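Local coordinates for DUF5625 domain-containing protein (Sulfurospirillum deleyianum, PDB 3NKG) that is of unknown function but adopts an antiparallel beta sandwich like that of galactose-binding domains and may bind a ligand, at residues A[61-64]-A[69-72]; A[55-60]-A[156-161]; A[119-124]-A[134-139]; A[38-43]-A[48-53]. One frame throughout, in Å; residues are numbered along the deposited sequence. Where two conformers were deposited one is given.

Contact 1 (A[61-64]-A[69-72]); sequences NSYD and KQVG
Ser62 and Gly72 form an antiparallel hydrogen-bonded pair at the base of a short beta hairpin, and the register slips by one residue before Tyr63 meets Gln70 in a non-hydrogen-bonded pair. The slip is a classic beta bulge in which Val71 and Gly72 both face Ser62. Ser62 O takes both amides from the same face of its plane, Val71 N at 2.7 Å and Gly72 N at 2.9 Å. The ladder is completed by Ser62 N to Gly72 O (2.9 Å) and by Asp64 N to Lys69 O, a nearly straight bond in the carbonyl plane. Gly72 O is shared as well: Gln70 NE2 approaches at 3.1 Å from the face opposite to Ser62 N, above the carbonyl plane rather than on a lone pair. The extended Gln70 side chain runs alongside its own strand to reach this oxygen, with NE2 3.7 Å from Asn61 CG. A CB on Gly72 would collide with Ser62 CB at this backbone position, which probably explains the glycine. Tyr63 turns CG anti to its carbonyl carbon (chi1 -61°), and the CD2/CE2 side of the ring lies along CB and CG of Gln70, with ring and amide planes 40° apart. Beyond the hairpin, Asp94 OD1 accepts from both Tyr63 OH and Asn61 ND2, linking the first strand to another loop, while Asp64 pairs with Arg66 in the connecting turn. One water, in plane with the Tyr63 ring at its edge, donates to Tyr63 OH and to Gln70 OE1, each at 2.7 Å.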
loop_
_atom_site.group_PDB
_atom_site.type_symbol
_atom_site.label_atom_id
_atom_site.label_comp_id
_atom_site.label_asym_id
_atom_site.label_seq_id
_atom_site.Cartn_x
_atom_site.Cartn_y
_atom_site.Cartn_z
ATOM N N ASN A 61 -13.583 3.223 2.685
ATOM C CA ASN A 61 -13.272 3.358 4.104
ATOM C C ASN A 61 -11.792 3.678 4.304
ATOM O O ASN A 61 -10.951 3.261 3.495
ATOM C CB ASN A 61 -13.627 2.043 4.839
ATOM C CG ASN A 61 -15.143 1.827 4.937
ATOM O OD1 ASN A 61 -15.902 2.786 4.872
ATOM N ND2 ASN A 61 -15.578 0.569 5.071
ATOM N N SER A 62 -11.477 4.399 5.381
ATOM C CA SER A 62 -10.108 4.814 5.650
ATOM C C SER A 62 -9.694 4.460 7.075
ATOM O O SER A 62 -10.481 4.626 8.017
ATOM C CB SER A 62 -9.938 6.335 5.453
ATOM O OG SER A 62 -10.363 6.748 4.169
ATOM N N TYR A 63 -8.442 4.020 7.215
ATOM C CA TYR A 63 -7.887 3.591 8.496
ATOM C C TYR A 63 -6.537 4.273 8.732
ATOM O O TYR A 63 -5.721 4.369 7.821
ATOM C CB TYR A 63 -7.743 2.065 8.498
ATOM C CG TYR A 63 -9.063 1.348 8.333
ATOM C CD1 TYR A 63 -9.586 1.096 7.065
ATOM C CD2 TYR A 63 -9.789 0.918 9.443
ATOM C CE1 TYR A 63 -10.800 0.467 6.903
ATOM C CE2 TYR A 63 -11.027 0.274 9.298
ATOM C CZ TYR A 63 -11.525 0.056 8.020
ATOM O OH TYR A 63 -12.725 -0.601 7.840
ATOM N N ASP A 64 -6.309 4.763 9.945
ATOM C CA ASP A 64 -5.037 5.400 10.299
ATOM C C ASP A 64 -3.930 4.348 10.357
ATOM O O ASP A 64 -4.032 3.403 11.124
ATOM C CB ASP A 64 -5.186 6.082 11.656
ATOM C CG ASP A 64 -4.027 7.003 11.992
ATOM O OD1 ASP A 64 -2.876 6.766 11.516
ATOM O OD2 ASP A 64 -4.292 7.963 12.761
ATOM N N LYS A 69 -6.906 2.663 13.596
ATOM C CA LYS A 69 -8.243 3.191 13.884
ATOM C C LYS A 69 -8.980 3.604 12.592
ATOM O O LYS A 69 -8.395 4.183 11.678
ATOM C CB LYS A 69 -8.172 4.358 14.866
ATOM C CG LYS A 69 -9.537 4.830 15.329
ATOM C CD LYS A 69 -9.461 6.103 16.169
ATOM C CE LYS A 69 -9.009 5.824 17.600
ATOM N NZ LYS A 69 -9.134 7.039 18.473
ATOM N N GLN A 70 -10.266 3.302 12.514
ATOM C CA GLN A 70 -11.060 3.738 11.384
ATOM C C GLN A 70 -11.278 5.251 11.433
ATOM O O GLN A 70 -11.815 5.775 12.421
ATOM C CB GLN A 70 -12.409 3.030 11.333
ATOM C CG GLN A 70 -13.104 3.265 9.969
ATOM C CD GLN A 70 -14.220 2.266 9.673
ATOM O OE1 GLN A 70 -14.392 1.277 10.386
ATOM N NE2 GLN A 70 -14.978 2.526 8.616
ATOM N N VAL A 71 -10.858 5.959 10.386
ATOM C CA VAL A 71 -11.039 7.419 10.366
ATOM C C VAL A 71 -11.945 7.838 9.228
ATOM O O VAL A 71 -12.307 9.012 9.108
ATOM C CB VAL A 71 -9.692 8.183 10.247
ATOM C CG1 VAL A 71 -8.925 8.127 11.556
ATOM C CG2 VAL A 71 -8.865 7.663 9.074
ATOM N N GLY A 72 -12.315 6.877 8.387
ATOM C CA GLY A 72 -13.237 7.145 7.288
ATOM C C GLY A 72 -14.245 6.016 7.105
ATOM O O GLY A 72 -13.886 4.837 6.916
HETATM O O HOH W 1 -14.653 -1.301 9.658
#

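Contact 2 (A[55-60]-A[156-161]); sequences WKFLGF and SEMIGR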
loop_
_atom_site.group_PDB
_atom_site.type_symbol
_atom_site.label_atom_id
_atom_site.label_comp_id
_atom_site.label_asym_id
_atom_site.label_seq_id
_atom_site.Cartn_x
_atom_site.Cartn_y
_atom_site.Cartn_z
ATOM N N TRP A 55 -10.311 3.156 -7.746
ATOM C CA TRP A 55 -11.085 3.480 -6.563
ATOM C C TRP A 55 -11.905 2.263 -6.088
ATOM O O TRP A 55 -11.917 1.906 -4.916
ATOM C CB TRP A 55 -12.037 4.612 -6.884
ATOM C CG TRP A 55 -12.442 5.365 -5.701
ATOM C CD1 TRP A 55 -12.270 5.007 -4.392
ATOM C CD2 TRP A 55 -13.091 6.639 -5.694
ATOM N NE1 TRP A 55 -12.776 5.993 -3.566
ATOM C CE2 TRP A 55 -13.289 6.999 -4.343
ATOM C CE3 TRP A 55 -13.547 7.499 -6.704
ATOM C CZ2 TRP A 55 -13.908 8.191 -3.978
ATOM C CZ3 TRP A 55 -14.152 8.680 -6.337
ATOM C CH2 TRP A 55 -14.335 9.013 -4.985
ATOM N N LYS A 56 -12.591 1.619 -7.012
ATOM C CA LYS A 56 -13.396 0.454 -6.660
ATOM C C LYS A 56 -12.560 -0.615 -5.930
ATOM O O LYS A 56 -12.961 -1.145 -4.876
ATOM C CB LYS A 56 -14.040 -0.137 -7.918
ATOM C CG LYS A 56 -14.716 -1.493 -7.669
ATOM C CD LYS A 56 -15.392 -1.986 -8.959
ATOM C CE LYS A 56 -15.482 -3.504 -9.024
ATOM N NZ LYS A 56 -16.047 -3.913 -10.353
ATOM N N PHE A 57 -11.391 -0.917 -6.500
ATOM C CA PHE A 57 -10.448 -1.901 -5.932
ATOM C C PHE A 57 -9.958 -1.481 -4.523
ATOM O O PHE A 57 -9.891 -2.300 -3.608
ATOM C CB PHE A 57 -9.238 -2.048 -6.889
ATOM C CG PHE A 57 -8.268 -3.126 -6.491
ATOM C CD1 PHE A 57 -7.188 -2.846 -5.669
ATOM C CD2 PHE A 57 -8.447 -4.437 -6.935
ATOM C CE1 PHE A 57 -6.279 -3.859 -5.292
ATOM C CE2 PHE A 57 -7.558 -5.454 -6.568
ATOM C CZ PHE A 57 -6.463 -5.164 -5.741
ATOM N N LEU A 58 -9.553 -0.218 -4.375
ATOM C CA LEU A 58 -9.068 0.298 -3.079
ATOM C C LEU A 58 -10.136 0.307 -1.972
ATOM O O LEU A 58 -9.835 0.022 -0.806
ATOM C CB LEU A 58 -8.505 1.723 -3.244
ATOM C CG LEU A 58 -7.184 1.836 -4.023
ATOM C CD1 LEU A 58 -6.744 3.293 -4.233
ATOM C CD2 LEU A 58 -6.112 1.032 -3.294
ATOM N N GLY A 59 -11.369 0.658 -2.326
ATOM C CA GLY A 59 -12.413 0.852 -1.333
ATOM C C GLY A 59 -12.590 2.325 -0.970
ATOM O O GLY A 59 -11.878 3.181 -1.492
ATOM N N PHE A 60 -13.522 2.605 -0.057
ATOM C CA PHE A 60 -13.853 3.966 0.372
ATOM C C PHE A 60 -13.565 4.260 1.850
ATOM O O PHE A 60 -13.400 5.408 2.229
ATOM C CB PHE A 60 -15.343 4.219 0.084
ATOM C CG PHE A 60 -15.643 4.364 -1.374
ATOM C CD1 PHE A 60 -15.636 3.253 -2.213
ATOM C CD2 PHE A 60 -15.920 5.603 -1.914
ATOM C CE1 PHE A 60 -15.900 3.380 -3.564
ATOM C CE2 PHE A 60 -16.197 5.743 -3.282
ATOM C CZ PHE A 60 -16.179 4.634 -4.105
ATOM N N SER A 156 -6.185 -10.279 -10.823
ATOM C CA SER A 156 -6.217 -10.149 -12.269
ATOM C C SER A 156 -6.493 -8.710 -12.694
ATOM O O SER A 156 -6.074 -8.308 -13.771
ATOM C CB SER A 156 -7.254 -11.101 -12.880
ATOM O OG SER A 156 -8.583 -10.723 -12.551
ATOM N N GLU A 157 -7.193 -7.944 -11.852
ATOM C CA GLU A 157 -7.368 -6.502 -12.084
ATOM C C GLU A 157 -6.039 -5.735 -12.183
ATOM O O GLU A 157 -5.980 -4.651 -12.768
ATOM C CB GLU A 157 -8.195 -5.859 -10.966
ATOM C CG GLU A 157 -9.448 -6.614 -10.609
ATOM C CD GLU A 157 -9.279 -7.499 -9.369
ATOM O OE1 GLU A 157 -8.431 -8.426 -9.370
ATOM O OE2 GLU A 157 -10.028 -7.274 -8.399
HETATM N N MSE A 158 -4.983 -6.282 -11.598
HETATM C CA MSE A 158 -3.716 -5.572 -11.529
HETATM C C MSE A 158 -2.776 -5.996 -12.645
HETATM O O MSE A 158 -1.629 -5.573 -12.694
HETATM C CB MSE A 158 -3.069 -5.835 -10.174
HETATM C CG MSE A 158 -3.905 -5.283 -9.027
HETATM SE SE MSE A 158 -3.757 -3.324 -9.115
HETATM C CE MSE A 158 -5.636 -2.750 -9.076
ATOM N N ILE A 159 -3.254 -6.836 -13.553
ATOM C CA ILE A 159 -2.390 -7.250 -14.646
ATOM C C ILE A 159 -1.977 -6.019 -15.477
ATOM O O ILE A 159 -2.825 -5.229 -15.880
ATOM C CB ILE A 159 -3.084 -8.294 -15.558
ATOM C CG1 ILE A 159 -3.286 -9.617 -14.812
ATOM C CG2 ILE A 159 -2.260 -8.534 -16.816
ATOM C CD1 ILE A 159 -4.161 -10.637 -15.631
ATOM N N GLY A 160 -0.683 -5.870 -15.734
ATOM C CA GLY A 160 -0.189 -4.745 -16.510
ATOM C C GLY A 160 -0.199 -3.400 -15.775
ATOM O O GLY A 160 0.162 -2.371 -16.349
ATOM N N ARG A 161 -0.601 -3.384 -14.506
ATOM C CA ARG A 161 -0.701 -2.110 -13.815
ATOM C C ARG A 161 0.501 -1.909 -12.923
ATOM O O ARG A 161 0.898 -2.812 -12.201
ATOM C CB ARG A 161 -2.003 -1.996 -13.013
ATOM C CG ARG A 161 -2.069 -0.713 -12.172
ATOM C CD ARG A 161 -3.418 -0.523 -11.470
ATOM N NE ARG A 161 -4.572 -0.755 -12.346
ATOM C CZ ARG A 161 -5.149 0.166 -13.121
ATOM N NH1 ARG A 161 -6.206 -0.171 -13.859
ATOM N NH2 ARG A 161 -4.685 1.416 -13.177
#
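A Met-aromatic contact joins the last turn of helix 49-58 to the loop between strands 143-151 and 163-169, where Phe57 meets Met158 (a selenomethionine) and Glu157. The methyl group leads: Met158 CE sits over the centre of the Phe57 ring, 3.7 Å from the centroid and 12° off the ring normal, a CH-pi contact. Met158 SE is also above this face but more distant, 4.8 Å from the centroid of the Phe57 ring. Two bends in the Met158 chain, at chi2 and chi3, turn CE onto the ring although its CB does not point there. Phe57 answers from the helix with CG anti to its backbone N (chi1 -174°), which sends the ring out toward the loop. Glu157 comes from another side, its carboxylate plane turned 78° against the ring. Its OE2 lies in the ring plane at the edge, 3.6 Å from both Phe57 CD2 and Phe57 CE2, so the oxygen meets the electropositive C-H rim rather than the pi cloud. An alanine at Phe57 would leave Met158 CE without the ring face beneath it and is likely to open a gap between helix and loop, with Met158 freer to turn. Phe38 of strand 30-38 touches both Phe57 and Met158, carrying the apolar cluster on to the sandwich. Met158 also starts the type II turn that ends at Arg161. The result is a buried Met-aromatic contact led by its methyl CH-pi component, which seats the helix on the end of the beta sandwich.

Contact 3 (A[119-124]-A[134-139]); sequences NLYMTK and DITTIS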
loop_
_atom_site.group_PDB
_atom_site.type_symbol
_atom_site.label_atom_id
_atom_site.label_comp_id
_atom_site.label_asym_id
_atom_site.label_seq_id
_atom_site.Cartn_x
_atom_site.Cartn_y
_atom_site.Cartn_z
ATOM N N ASN A 119 5.866 -9.700 9.049
ATOM C CA ASN A 119 4.442 -9.435 9.279
ATOM C C ASN A 119 3.589 -9.624 8.021
ATOM O O ASN A 119 3.950 -9.165 6.936
ATOM C CB ASN A 119 4.272 -7.999 9.794
ATOM C CG ASN A 119 4.827 -7.818 11.212
ATOM O OD1 ASN A 119 4.205 -8.219 12.195
ATOM N ND2 ASN A 119 5.989 -7.217 11.310
ATOM N N LEU A 120 2.450 -10.282 8.180
ATOM C CA LEU A 120 1.487 -10.413 7.102
ATOM C C LEU A 120 0.401 -9.370 7.360
ATOM O O LEU A 120 -0.235 -9.407 8.412
ATOM C CB LEU A 120 0.880 -11.821 7.111
ATOM C CG LEU A 120 -0.314 -12.037 6.165
ATOM C CD1 LEU A 120 0.158 -11.881 4.699
ATOM C CD2 LEU A 120 -0.938 -13.409 6.407
ATOM N N TYR A 121 0.236 -8.415 6.435
ATOM C CA TYR A 121 -0.810 -7.405 6.542
ATOM C C TYR A 121 -1.947 -7.742 5.601
ATOM O O TYR A 121 -1.728 -7.901 4.405
ATOM C CB TYR A 121 -0.286 -6.011 6.182
ATOM C CG TYR A 121 0.818 -5.557 7.100
ATOM C CD1 TYR A 121 2.161 -5.830 6.795
ATOM C CD2 TYR A 121 0.527 -4.907 8.295
ATOM C CE1 TYR A 121 3.185 -5.444 7.653
ATOM C CE2 TYR A 121 1.560 -4.511 9.169
ATOM C CZ TYR A 121 2.877 -4.776 8.831
ATOM O OH TYR A 121 3.895 -4.395 9.676
HETATM N N MSE A 122 -3.154 -7.848 6.153
HETATM C CA MSE A 122 -4.362 -7.939 5.361
HETATM C C MSE A 122 -4.811 -6.517 4.976
HETATM O O MSE A 122 -5.764 -5.952 5.542
HETATM C CB MSE A 122 -5.442 -8.670 6.165
HETATM C CG MSE A 122 -4.947 -10.016 6.701
HETATM SE SE MSE A 122 -4.428 -11.298 5.272
HETATM C CE MSE A 122 -6.165 -11.500 4.609
ATOM N N THR A 123 -4.115 -5.925 4.023
ATOM C CA THR A 123 -4.340 -4.504 3.735
ATOM C C THR A 123 -5.746 -4.267 3.172
ATOM O O THR A 123 -6.352 -5.154 2.503
ATOM C CB THR A 123 -3.291 -3.962 2.771
ATOM O OG1 THR A 123 -3.584 -4.393 1.443
ATOM C CG2 THR A 123 -1.886 -4.470 3.169
ATOM N N LYS A 124 -6.278 -3.081 3.444
ATOM C CA LYS A 124 -7.617 -2.746 2.994
ATOM C C LYS A 124 -7.753 -1.237 2.982
ATOM O O LYS A 124 -6.953 -0.521 3.573
ATOM C CB LYS A 124 -8.657 -3.323 3.953
ATOM C CG LYS A 124 -8.405 -2.896 5.408
ATOM C CD LYS A 124 -9.553 -3.296 6.321
ATOM C CE LYS A 124 -9.212 -2.934 7.760
ATOM N NZ LYS A 124 -10.171 -3.524 8.726
ATOM N N ASP A 134 -2.818 2.561 2.499
ATOM C CA ASP A 134 -1.929 2.674 3.648
ATOM C C ASP A 134 -1.796 1.290 4.296
ATOM O O ASP A 134 -2.803 0.647 4.599
ATOM C CB ASP A 134 -2.490 3.703 4.636
ATOM C CG ASP A 134 -2.290 5.166 4.159
ATOM O OD1 ASP A 134 -1.544 5.372 3.177
ATOM O OD2 ASP A 134 -2.871 6.110 4.758
ATOM N N ILE A 135 -0.563 0.813 4.474
ATOM C CA ILE A 135 -0.331 -0.498 5.085
ATOM C C ILE A 135 -0.067 -0.363 6.584
ATOM O O ILE A 135 -0.807 -0.904 7.425
ATOM C CB ILE A 135 0.883 -1.226 4.472
ATOM C CG1 ILE A 135 0.738 -1.431 2.969
ATOM C CG2 ILE A 135 1.088 -2.569 5.132
ATOM C CD1 ILE A 135 2.075 -1.679 2.259
ATOM N N THR A 136 1.003 0.345 6.927
ATOM C CA THR A 136 1.351 0.526 8.335
ATOM C C THR A 136 2.312 1.717 8.508
ATOM O O THR A 136 2.802 2.295 7.530
ATOM C CB THR A 136 1.960 -0.786 8.950
ATOM O OG1 THR A 136 2.020 -0.690 10.382
ATOM C CG2 THR A 136 3.367 -1.062 8.397
ATOM N N THR A 137 2.526 2.096 9.760
ATOM C CA THR A 137 3.529 3.098 10.122
ATOM C C THR A 137 4.484 2.435 11.109
ATOM O O THR A 137 4.039 1.803 12.071
ATOM C CB THR A 137 2.863 4.299 10.796
ATOM O OG1 THR A 137 1.862 4.842 9.927
ATOM C CG2 THR A 137 3.892 5.391 11.130
ATOM N N ILE A 138 5.787 2.579 10.883
ATOM C CA ILE A 138 6.781 1.892 11.694
ATOM C C ILE A 138 7.922 2.847 12.108
ATOM O O ILE A 138 8.409 3.658 11.295
ATOM C CB ILE A 138 7.370 0.681 10.931
ATOM C CG1 ILE A 138 8.402 -0.059 11.786
ATOM C CG2 ILE A 138 8.040 1.141 9.658
ATOM C CD1 ILE A 138 9.052 -1.239 11.046
ATOM N N SER A 139 8.344 2.748 13.367
ATOM C CA SER A 139 9.473 3.544 13.833
ATOM C C SER A 139 10.774 2.837 13.477
ATOM O O SER A 139 11.033 1.746 13.977
ATOM C CB SER A 139 9.407 3.799 15.346
ATOM O OG SER A 139 8.270 4.579 15.668
HETATM O O HOH W 2 -4.268 -1.680 5.191
HETATM O O HOH W 3 -5.830 2.066 3.641
#
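Asp134 O accepts a 2.8 Å hydrogen bond from a water that in turn accepts from Lys124 N, spanning the gap between two strands that share no direct hydrogen bond. Strands 113-123 and 132-140 are edge strands of the two opposed sheets of the beta sandwich, and their short segments lie 7.9 Å apart at closest approach, with directions 134° apart. A second water probably donates to Lys124 O and makes a longer bond with Asp134 N, 3.3 Å. The side-chain contact is apolar. Ile135 CG2 stands over one face of the Tyr121 ring, offset toward its CG end, and makes a CH-pi contact 3.9 Å from the centroid of that ring. Thr123 CG2 packs against both CG1 and CG2 of Ile135, 4.0 Å from each. The hydroxyl of Thr123 turns elsewhere, to Val98 O on the neighbouring strand. Ile135 and Thr136 both face Leu34 in a classic beta bulge, and both side chains reach Tyr121. A serine in place of Tyr121 would probably leave Ile135 CG2 without a ring to lie on and open a gap between the sheets beside Thr136. A glycerol, probably from the crystallisation liquor, lies close to this tyrosine. With OG1 anti to the backbone N (chi1 -167°), Thr136 places CG2 between N and the carbonyl carbon, and there it meets Tyr121 OH at 3.6 Å.

Contact 4 (A[38-43]-A[48-53]); sequences FAVHDR and GLDGKR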
loop_
_atom_site.group_PDB
_atom_site.type_symbol
_atom_site.label_atom_id
_atom_site.label_comp_id
_atom_site.label_asym_id
_atom_site.label_seq_id
_atom_site.Cartn_x
_atom_site.Cartn_y
_atom_site.Cartn_z
ATOM N N PHE A 38 -0.825 3.224 -6.512
ATOM C CA PHE A 38 -1.325 2.671 -7.777
ATOM C C PHE A 38 -1.291 3.706 -8.897
ATOM O O PHE A 38 -1.814 4.810 -8.741
ATOM C CB PHE A 38 -2.773 2.215 -7.594
ATOM C CG PHE A 38 -2.922 1.091 -6.632
ATOM C CD1 PHE A 38 -2.675 1.289 -5.268
ATOM C CD2 PHE A 38 -3.230 -0.186 -7.091
ATOM C CE1 PHE A 38 -2.795 0.244 -4.392
ATOM C CE2 PHE A 38 -3.354 -1.225 -6.231
ATOM C CZ PHE A 38 -3.140 -1.033 -4.879
ATOM N N ALA A 39 -0.682 3.351 -10.023
ATOM C CA ALA A 39 -0.765 4.198 -11.227
ATOM C C ALA A 39 -2.148 4.139 -11.864
ATOM O O ALA A 39 -2.834 3.117 -11.808
ATOM C CB ALA A 39 0.283 3.810 -12.231
ATOM N N VAL A 40 -2.553 5.250 -12.471
ATOM C CA VAL A 40 -3.891 5.391 -13.033
ATOM C C VAL A 40 -3.765 6.181 -14.332
ATOM O O VAL A 40 -2.888 7.040 -14.447
ATOM C CB VAL A 40 -4.813 6.131 -12.039
ATOM C CG1 VAL A 40 -6.171 6.358 -12.637
ATOM C CG2 VAL A 40 -4.948 5.331 -10.726
ATOM N N HIS A 41 -4.605 5.880 -15.321
ATOM C CA HIS A 41 -4.598 6.658 -16.561
ATOM C C HIS A 41 -5.077 8.092 -16.315
ATOM O O HIS A 41 -6.024 8.324 -15.570
ATOM C CB HIS A 41 -5.458 5.994 -17.636
ATOM C CG HIS A 41 -4.913 4.687 -18.124
ATOM N ND1 HIS A 41 -3.587 4.512 -18.459
ATOM C CD2 HIS A 41 -5.519 3.498 -18.351
ATOM C CE1 HIS A 41 -3.397 3.267 -18.858
ATOM N NE2 HIS A 41 -4.553 2.631 -18.806
ATOM N N ASP A 42 -4.433 9.072 -16.929
ATOM C CA ASP A 42 -4.878 10.434 -16.675
ATOM C C ASP A 42 -6.355 10.603 -17.052
ATOM O O ASP A 42 -6.825 10.023 -18.035
ATOM C CB ASP A 42 -3.958 11.463 -17.336
ATOM C CG ASP A 42 -2.680 11.690 -16.531
ATOM O OD1 ASP A 42 -2.674 11.355 -15.323
ATOM O OD2 ASP A 42 -1.684 12.198 -17.094
ATOM N N ARG A 43 -7.085 11.350 -16.225
ATOM C CA ARG A 43 -8.514 11.565 -16.412
ATOM C C ARG A 43 -8.789 12.110 -17.804
ATOM O O ARG A 43 -9.782 11.758 -18.435
ATOM C CB ARG A 43 -9.054 12.531 -15.354
ATOM C CG ARG A 43 -10.556 12.760 -15.430
ATOM C CD ARG A 43 -11.051 13.704 -14.335
ATOM N NE ARG A 43 -11.000 13.089 -13.006
ATOM C CZ ARG A 43 -10.026 13.287 -12.122
ATOM N NH1 ARG A 43 -9.009 14.089 -12.416
ATOM N NH2 ARG A 43 -10.071 12.685 -10.942
ATOM N N GLY A 48 -12.233 8.970 -17.197
ATOM C CA GLY A 48 -12.023 8.952 -15.762
ATOM C C GLY A 48 -12.287 7.531 -15.299
ATOM O O GLY A 48 -12.288 7.218 -14.100
ATOM N N LEU A 49 -12.507 6.657 -16.276
ATOM C CA LEU A 49 -12.908 5.296 -15.992
ATOM C C LEU A 49 -11.844 4.510 -15.234
ATOM O O LEU A 49 -12.162 3.749 -14.322
ATOM C CB LEU A 49 -13.288 4.576 -17.281
ATOM C CG LEU A 49 -13.481 3.058 -17.191
ATOM C CD1 LEU A 49 -14.549 2.655 -16.160
ATOM C CD2 LEU A 49 -13.810 2.500 -18.569
ATOM N N ASP A 50 -10.581 4.675 -15.617
ATOM C CA ASP A 50 -9.518 3.899 -14.989
ATOM C C ASP A 50 -9.423 4.274 -13.501
ATOM O O ASP A 50 -9.263 3.409 -12.645
ATOM C CB ASP A 50 -8.198 4.092 -15.725
ATOM C CG ASP A 50 -7.138 3.077 -15.307
ATOM O OD1 ASP A 50 -7.411 1.870 -15.414
ATOM O OD2 ASP A 50 -6.028 3.492 -14.875
ATOM N N GLY A 51 -9.554 5.567 -13.215
ATOM C CA GLY A 51 -9.584 6.075 -11.857
ATOM C C GLY A 51 -10.687 5.434 -11.031
ATOM O O GLY A 51 -10.460 5.039 -9.873
ATOM N N LYS A 52 -11.879 5.318 -11.613
ATOM C CA LYS A 52 -12.995 4.679 -10.914
ATOM C C LYS A 52 -12.756 3.192 -10.654
ATOM O O LYS A 52 -13.161 2.676 -9.623
ATOM C CB LYS A 52 -14.307 4.846 -11.672
ATOM C CG LYS A 52 -14.895 6.234 -11.644
ATOM C CD LYS A 52 -16.196 6.242 -12.444
ATOM C CE LYS A 52 -16.798 7.635 -12.529
ATOM N NZ LYS A 52 -15.946 8.553 -13.344
ATOM N N ARG A 53 -12.108 2.493 -11.578
ATOM C CA ARG A 53 -11.865 1.071 -11.336
ATOM C C ARG A 53 -10.872 0.912 -10.204
ATOM O O ARG A 53 -10.990 -0.007 -9.397
ATOM C CB ARG A 53 -11.324 0.361 -12.565
ATOM C CG ARG A 53 -12.200 0.483 -13.788
ATOM C CD ARG A 53 -11.629 -0.380 -14.894
ATOM N NE ARG A 53 -12.640 -0.733 -15.878
ATOM C CZ ARG A 53 -12.596 -0.361 -17.150
ATOM N NH1 ARG A 53 -11.578 0.374 -17.589
ATOM N NH2 ARG A 53 -13.561 -0.731 -17.983
HETATM O O HOH W 4 -9.000 7.783 -15.207
#
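Asp50 reaches from the first turn of helix 49-58 to the backbone of His41, in the loop that follows strand 30-38. With CG anti to its own N (chi1 -167°), the aspartate swings its carboxylate across to the loop, and His41 N donates to OD2 in a straight bond of 2.8 Å. The N-H arrives on the anti side of OD2, tilted slightly out of the carboxylate plane. His41 keeps CG anti to its carbonyl carbon (chi1 -67°), and this brings CD2 of the imidazole obliquely against the same carboxylate, 3.5 Å from Asp50 CG, with the two planes 36° apart. Val40 works beside it: its CG1 presses on the helix backbone 3.5 Å from Gly51 CA. One water ties the two backbones, donating to His41 O and accepting from Gly51 N, each at 3.0 Å. Gly48, the N-cap, has a positive phi at which a side chain would be jammed against the preceding carbonyl; Asp46 holds Gly48 N and Asp50 N from the intervening loop. The other carboxylate oxygen of Asp50, OD1, forms a salt bridge with Arg161 NH1. Gripped by a guanidinium and a backbone N-H, and placed at the N-terminal end of a helix, the carboxylate of Asp50 is probably stabilised as an anion despite being buried.

From the N terminus, contact 4 comes first, closing the short loop between strand 30-38 and helix 49-58. The same helix then enters contact 2, whose partner 156-161 lies almost a hundred residues on, so its loop takes in more than half of the chain. Contacts 1 and 3 are nested inside that loop, one after the other: contact 1 closes the hairpin that follows the helix, and contact 3 joins edge strands of the two sheets. Arg161 links contact 2 to contact 4 through Asp50 and Ala39, and Lys124 of contact 3 lies against the Tyr63 ring of contact 1. Helix and hairpin are thus joined to the sandwich and its two sheets.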